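Local coordinates for putative sugar ABC transporter, substrate-binding protein (Clostridium phytofermentans, PDB 4WZZ), which binds L-rhamnose in its pocket and probably delivers the sugar to an ABC transporter as its substrate-binding protein, at residues Leu184-Thr189 / Ala246-Gly251; Asp222-Ser227 / Ile252-Lys257. All blocks are in the same frame, centred on the assembly; numbering follows the deposited sequence. Where two conformers were deposited one is given.

Contact 1: Leu184-Thr189 / Ala246-Gly251; sequences LSAAST and APTTVG. With RAM (alpha-L-rhamnopyranose), chain B.
Thr248 CG2 reaches the carbonyl oxygen of Leu184, 3.4 Å from Leu184 O, and the same methyl also covers the carbonyl carbon of Ser185. Three carbons of 246-251 close in around that one oxygen: besides CG2, Pro247 CD approaches Leu184 O to 3.3 Å and Ala246 CA to 3.2 Å. The last is a CA-H...O contact with 147° at the hydrogen; as Leu184 O is buried without a conventional donor in the model, the Ala246 C-H probably compensates it in part. The Leu184 side chain reaches instead to the helix: with CG anti to the backbone N, its CD2 comes 3.5 Å from Gly251 O in the first turn of helix 249-261, while the CB of Ala186 packs against the CB of Thr248. Strands 179-185 and 243-246 are neighbours in the four-strand parallel sheet of this periplasmic-binding-protein lobe, and the contact lies at their C-terminal ends, where the chain leaves 243-246 through an inverse gamma turn centred on Pro247 and enters the helix. Thr248 is the N-cap: its OG1 accepts from Gly251 N at 3.1 Å in a nearly straight bond (176°) and is also hydrogen-bonded to Asp222 OD1, so two partners fix its rotation. The helix start so held faces rhamnose. Thr249 N donates to the ring oxygen O5 of rhamnose at 2.9 Å. Thr249 OG1, placed between the backbone N and carbonyl carbon (chi1 65°), shares a hydrogen bond of 2.8 Å with RAM O1. The side chain of Gln193, which also binds the sugar, touches Thr248 and donates from NE2 to Pro247 O.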
loop_
_atom_site.group_PDB
_atom_site.type_symbol
_atom_site.label_atom_id
_atom_site.label_comp_id
_atom_site.label_asym_id
_atom_site.label_seq_id
_atom_site.Cartn_x
_atom_site.Cartn_y
_atom_site.Cartn_z
ATOM N N LEU A 184 -4.633 13.463 -2.241
ATOM C CA LEU A 184 -4.382 12.987 -3.594
ATOM C C LEU A 184 -4.217 11.486 -3.458
ATOM O O LEU A 184 -3.194 10.995 -2.960
ATOM C CB LEU A 184 -3.100 13.595 -4.174
ATOM C CG LEU A 184 -2.658 13.030 -5.520
ATOM C CD1 LEU A 184 -3.705 13.319 -6.578
ATOM C CD2 LEU A 184 -1.294 13.619 -5.940
ATOM N N SER A 185 -5.266 10.773 -3.862
ATOM C CA SER A 185 -5.291 9.319 -3.738
ATOM C C SER A 185 -4.819 8.647 -5.029
ATOM O O SER A 185 -4.347 9.306 -5.978
ATOM C CB SER A 185 -6.710 8.868 -3.401
ATOM O OG SER A 185 -6.717 7.528 -2.969
ATOM N N ALA A 186 -4.946 7.326 -5.055
ATOM C CA ALA A 186 -4.653 6.530 -6.241
ATOM C C ALA A 186 -5.979 6.260 -6.978
ATOM O O ALA A 186 -6.730 7.192 -7.227
ATOM C CB ALA A 186 -3.944 5.228 -5.841
ATOM N N ALA A 187 -6.278 5.011 -7.340
ATOM C CA ALA A 187 -7.570 4.712 -7.960
ATOM C C ALA A 187 -8.678 4.909 -6.941
ATOM O O ALA A 187 -8.507 4.581 -5.767
ATOM C CB ALA A 187 -7.601 3.292 -8.478
ATOM N N SER A 188 -9.829 5.399 -7.396
ATOM C CA SER A 188 -10.977 5.615 -6.529
ATOM C C SER A 188 -11.551 4.313 -5.969
ATOM O O SER A 188 -12.297 4.330 -5.000
ATOM C CB SER A 188 -12.064 6.382 -7.289
ATOM O OG SER A 188 -12.605 5.585 -8.341
ATOM N N THR A 189 -11.205 3.188 -6.596
ATOM C CA THR A 189 -11.665 1.885 -6.161
ATOM C C THR A 189 -10.662 1.115 -5.303
ATOM O O THR A 189 -10.996 0.037 -4.794
ATOM C CB THR A 189 -11.977 1.013 -7.388
ATOM O OG1 THR A 189 -10.837 1.002 -8.252
ATOM C CG2 THR A 189 -13.178 1.582 -8.144
ATOM N N ALA A 246 -0.776 12.674 0.225
ATOM C CA ALA A 246 -0.808 11.747 -0.907
ATOM C C ALA A 246 -0.471 10.314 -0.439
ATOM O O ALA A 246 0.714 9.900 -0.403
ATOM C CB ALA A 246 0.205 12.211 -1.990
ATOM N N PRO A 247 -1.500 9.529 -0.059
ATOM C CA PRO A 247 -1.227 8.172 0.460
ATOM C C PRO A 247 -1.055 7.154 -0.668
ATOM O O PRO A 247 -1.754 6.132 -0.750
ATOM C CB PRO A 247 -2.475 7.868 1.286
ATOM C CG PRO A 247 -3.561 8.593 0.515
ATOM C CD PRO A 247 -2.908 9.905 0.143
ATOM N N THR A 248 -0.088 7.444 -1.536
ATOM C CA THR A 248 0.234 6.620 -2.693
ATOM C C THR A 248 1.649 7.002 -3.119
ATOM O O THR A 248 1.982 8.187 -3.197
ATOM C CB THR A 248 -0.714 6.850 -3.898
ATOM O OG1 THR A 248 0.022 6.651 -5.113
ATOM C CG2 THR A 248 -1.313 8.259 -3.881
ATOM N N THR A 249 2.498 6.007 -3.313
ATOM C CA THR A 249 3.882 6.304 -3.641
ATOM C C THR A 249 3.997 7.057 -4.963
ATOM O O THR A 249 4.837 7.945 -5.118
ATOM C CB THR A 249 4.766 5.053 -3.660
ATOM O OG1 THR A 249 4.340 4.183 -4.711
ATOM C CG2 THR A 249 4.749 4.353 -2.313
ATOM N N VAL A 250 3.135 6.733 -5.916
ATOM C CA VAL A 250 3.142 7.404 -7.200
ATOM C C VAL A 250 2.645 8.843 -7.045
ATOM O O VAL A 250 3.262 9.793 -7.541
ATOM C CB VAL A 250 2.286 6.642 -8.230
ATOM C CG1 VAL A 250 2.146 7.430 -9.549
ATOM C CG2 VAL A 250 2.884 5.260 -8.489
ATOM N N GLY A 251 1.528 9.009 -6.354
ATOM C CA GLY A 251 0.955 10.325 -6.174
ATOM C C GLY A 251 1.862 11.287 -5.437
ATOM O O GLY A 251 1.982 12.464 -5.818
HETATM C C1 RAM B . 1.138 2.781 -4.282
HETATM C C2 RAM B . 0.104 1.665 -4.365
HETATM C C3 RAM B . 0.156 0.730 -3.156
HETATM C C4 RAM B . 0.192 1.519 -1.852
HETATM C C5 RAM B . 1.294 2.575 -1.897
HETATM C C6 RAM B . 1.290 3.448 -0.653
HETATM O O1 RAM B . 2.397 2.239 -4.482
HETATM O O2 RAM B . -1.134 2.301 -4.460
HETATM O O3 RAM B . -0.974 -0.133 -3.248
HETATM O O4 RAM B . 0.403 0.634 -0.766
HETATM O O5 RAM B . 1.141 3.411 -3.013
#

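Contact 2: Asp222-Ser227 / Ile252-Lys257; sequences DEYQAS and IMAAAK. With RAM (alpha-L-rhamnopyranose), chain B.
Ala254 CB packs 3.5 Å from Ser227 CB, and the same methyl lies 3.7 Å from Tyr224 O; this is the close part of the contact, where small residues let helices 224-237 and 249-261 approach to 5.7 Å between the CA atoms of Tyr224 and Ala254. Ser227 turns its hydroxyl back to the N-cap residue of its own helix: OG donates to Glu223 O at 2.7 Å, tilted 34° from the carbonyl plane, while Ser227 N reaches that oxygen from the opposite face. Toward solvent the packing passes to longer side chains and is less certain. Tyr224 extends with CG anti to its backbone nitrogen (chi1 179°), and selenomethionine Met253, in one of its two deposited conformers, meets the ring edge in a Met-aromatic contact, SE 4.8 Å from the ring centroid and 80° off the normal. Farther out, Lys257 CG touches Tyr224 OH, whereas its ammonium group pairs with Asp261. Asp222, which does not touch 252-257, accepts from rhamnose O2 through OD2. With no hydrogen bond between the segments, the two helices cohere here through apolar contacts, with the selenium-aromatic one probably only part-time.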
loop_
_atom_site.group_PDB
_atom_site.type_symbol
_atom_site.label_atom_id
_atom_site.label_comp_id
_atom_site.label_asym_id
_atom_site.label_seq_id
_atom_site.Cartn_x
_atom_site.Cartn_y
_atom_site.Cartn_z
ATOM N N ASP A 222 -2.715 6.065 -9.438
ATOM C CA ASP A 222 -1.395 5.452 -9.411
ATOM C C ASP A 222 -0.633 5.626 -10.737
ATOM O O ASP A 222 0.236 4.819 -11.120
ATOM C CB ASP A 222 -1.483 3.973 -8.983
ATOM C CG ASP A 222 -1.286 3.789 -7.499
ATOM O OD1 ASP A 222 -0.670 4.685 -6.830
ATOM O OD2 ASP A 222 -1.705 2.711 -6.995
ATOM N N GLU A 223 -0.918 6.738 -11.406
ATOM C CA GLU A 223 -0.258 7.092 -12.655
ATOM C C GLU A 223 0.423 8.428 -12.453
ATOM O O GLU A 223 -0.158 9.348 -11.878
ATOM C CB GLU A 223 -1.288 7.209 -13.774
ATOM C CG GLU A 223 -2.015 5.927 -14.058
ATOM C CD GLU A 223 -2.993 5.997 -15.234
ATOM O OE1 GLU A 223 -3.007 7.010 -15.986
ATOM O OE2 GLU A 223 -3.754 5.009 -15.395
ATOM N N TYR A 224 1.659 8.526 -12.940
ATOM C CA TYR A 224 2.446 9.747 -12.802
ATOM C C TYR A 224 1.738 10.960 -13.405
ATOM O O TYR A 224 1.527 11.966 -12.718
ATOM C CB TYR A 224 3.800 9.520 -13.447
ATOM C CG TYR A 224 4.734 10.710 -13.423
ATOM C CD1 TYR A 224 5.417 11.049 -12.258
ATOM C CD2 TYR A 224 4.970 11.467 -14.572
ATOM C CE1 TYR A 224 6.287 12.129 -12.224
ATOM C CE2 TYR A 224 5.843 12.551 -14.545
ATOM C CZ TYR A 224 6.492 12.868 -13.356
ATOM O OH TYR A 224 7.370 13.923 -13.269
ATOM N N GLN A 225 1.367 10.878 -14.679
ATOM C CA GLN A 225 0.830 12.055 -15.361
ATOM C C GLN A 225 -0.510 12.471 -14.749
ATOM O O GLN A 225 -0.730 13.653 -14.445
ATOM C CB GLN A 225 0.709 11.834 -16.867
ATOM C CG GLN A 225 0.370 13.110 -17.641
ATOM C CD GLN A 225 1.406 14.215 -17.466
ATOM O OE1 GLN A 225 2.604 14.025 -17.730
ATOM N NE2 GLN A 225 0.946 15.389 -17.025
ATOM N N ALA A 226 -1.396 11.508 -14.524
ATOM C CA ALA A 226 -2.674 11.811 -13.904
ATOM C C ALA A 226 -2.466 12.424 -12.515
ATOM O O ALA A 226 -3.170 13.340 -12.118
ATOM C CB ALA A 226 -3.523 10.558 -13.802
ATOM N N SER A 227 -1.475 11.941 -11.787
ATOM C CA SER A 227 -1.240 12.463 -10.448
ATOM C C SER A 227 -0.675 13.891 -10.493
ATOM O O SER A 227 -1.054 14.733 -9.684
ATOM C CB SER A 227 -0.327 11.545 -9.657
ATOM O OG SER A 227 -0.953 10.306 -9.430
ATOM N N ILE A 252 2.501 10.809 -4.372
ATOM C CA ILE A 252 3.326 11.717 -3.586
ATOM C C ILE A 252 4.535 12.193 -4.391
ATOM O O ILE A 252 4.902 13.365 -4.333
ATOM C CB ILE A 252 3.719 11.136 -2.215
ATOM C CG1 ILE A 252 4.224 12.254 -1.288
ATOM C CG2 ILE A 252 4.721 9.985 -2.362
ATOM C CD1 ILE A 252 4.636 11.752 0.081
HETATM N N MSE A 253 5.156 11.322 -5.163
HETATM C CA MSE A 253 6.313 11.795 -5.911
HETATM C C MSE A 253 5.899 12.693 -7.083
HETATM O O MSE A 253 6.628 13.620 -7.448
HETATM C CB MSE A 253 7.273 10.666 -6.293
HETATM C CG MSE A 253 6.732 9.547 -7.155
HETATM SE SE MSE A 253 6.702 9.947 -9.046
HETATM C CE MSE A 253 7.894 11.479 -9.136
ATOM N N ALA A 254 4.713 12.465 -7.639
ATOM C CA ALA A 254 4.204 13.334 -8.683
ATOM C C ALA A 254 3.886 14.708 -8.111
ATOM O O ALA A 254 4.249 15.713 -8.710
ATOM C CB ALA A 254 2.963 12.719 -9.346
ATOM N N ALA A 255 3.210 14.741 -6.963
ATOM C CA ALA A 255 2.886 16.013 -6.325
ATOM C C ALA A 255 4.178 16.758 -5.979
ATOM O O ALA A 255 4.268 17.987 -6.114
ATOM C CB ALA A 255 2.057 15.760 -5.083
ATOM N N ALA A 256 5.174 16.034 -5.478
ATOM C CA ALA A 256 6.444 16.689 -5.140
ATOM C C ALA A 256 7.066 17.378 -6.348
ATOM O O ALA A 256 7.595 18.511 -6.255
ATOM C CB ALA A 256 7.407 15.684 -4.560
ATOM N N LYS A 257 7.023 16.698 -7.479
ATOM C CA LYS A 257 7.572 17.224 -8.719
ATOM C C LYS A 257 6.854 18.502 -9.131
ATOM O O LYS A 257 7.486 19.496 -9.469
ATOM C CB LYS A 257 7.479 16.173 -9.835
ATOM C CG LYS A 257 7.981 16.649 -11.194
ATOM C CD LYS A 257 9.442 17.098 -11.160
ATOM C CE LYS A 257 10.114 17.051 -12.547
ATOM N NZ LYS A 257 9.461 17.938 -13.556
HETATM C C1 RAM B . 1.138 2.781 -4.282
HETATM C C2 RAM B . 0.104 1.665 -4.365
HETATM C C3 RAM B . 0.156 0.730 -3.156
HETATM C C4 RAM B . 0.192 1.519 -1.852
HETATM C C5 RAM B . 1.294 2.575 -1.897
HETATM C C6 RAM B . 1.290 3.448 -0.653
HETATM O O1 RAM B . 2.397 2.239 -4.482
HETATM O O2 RAM B . -1.134 2.301 -4.460
HETATM O O3 RAM B . -0.974 -0.133 -3.248
HETATM O O4 RAM B . 0.403 0.634 -0.766
HETATM O O5 RAM B . 1.141 3.411 -3.013
#

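In the fold
Contacts 1 and 2 have centres 9 Å apart and share helix 249-261: contact 1 takes its start, contact 2 the turns that follow. Along the chain their segments alternate, 184-189, 222-227, 246-251, 252-257, the first three following strands 179-185, 212-219 and 243-246 of one parallel sheet, the last continuing helix 249-261. They meet directly where Val250 CG1 packs on the backbone of Asp222 and Glu223. Through Thr249 and Asp222 both contribute to the side of the rhamnose site formed by this lobe; Lys62, Asn66 and Asp143 bind the same sugar, consistent with a ligand held in the cleft between two lobes.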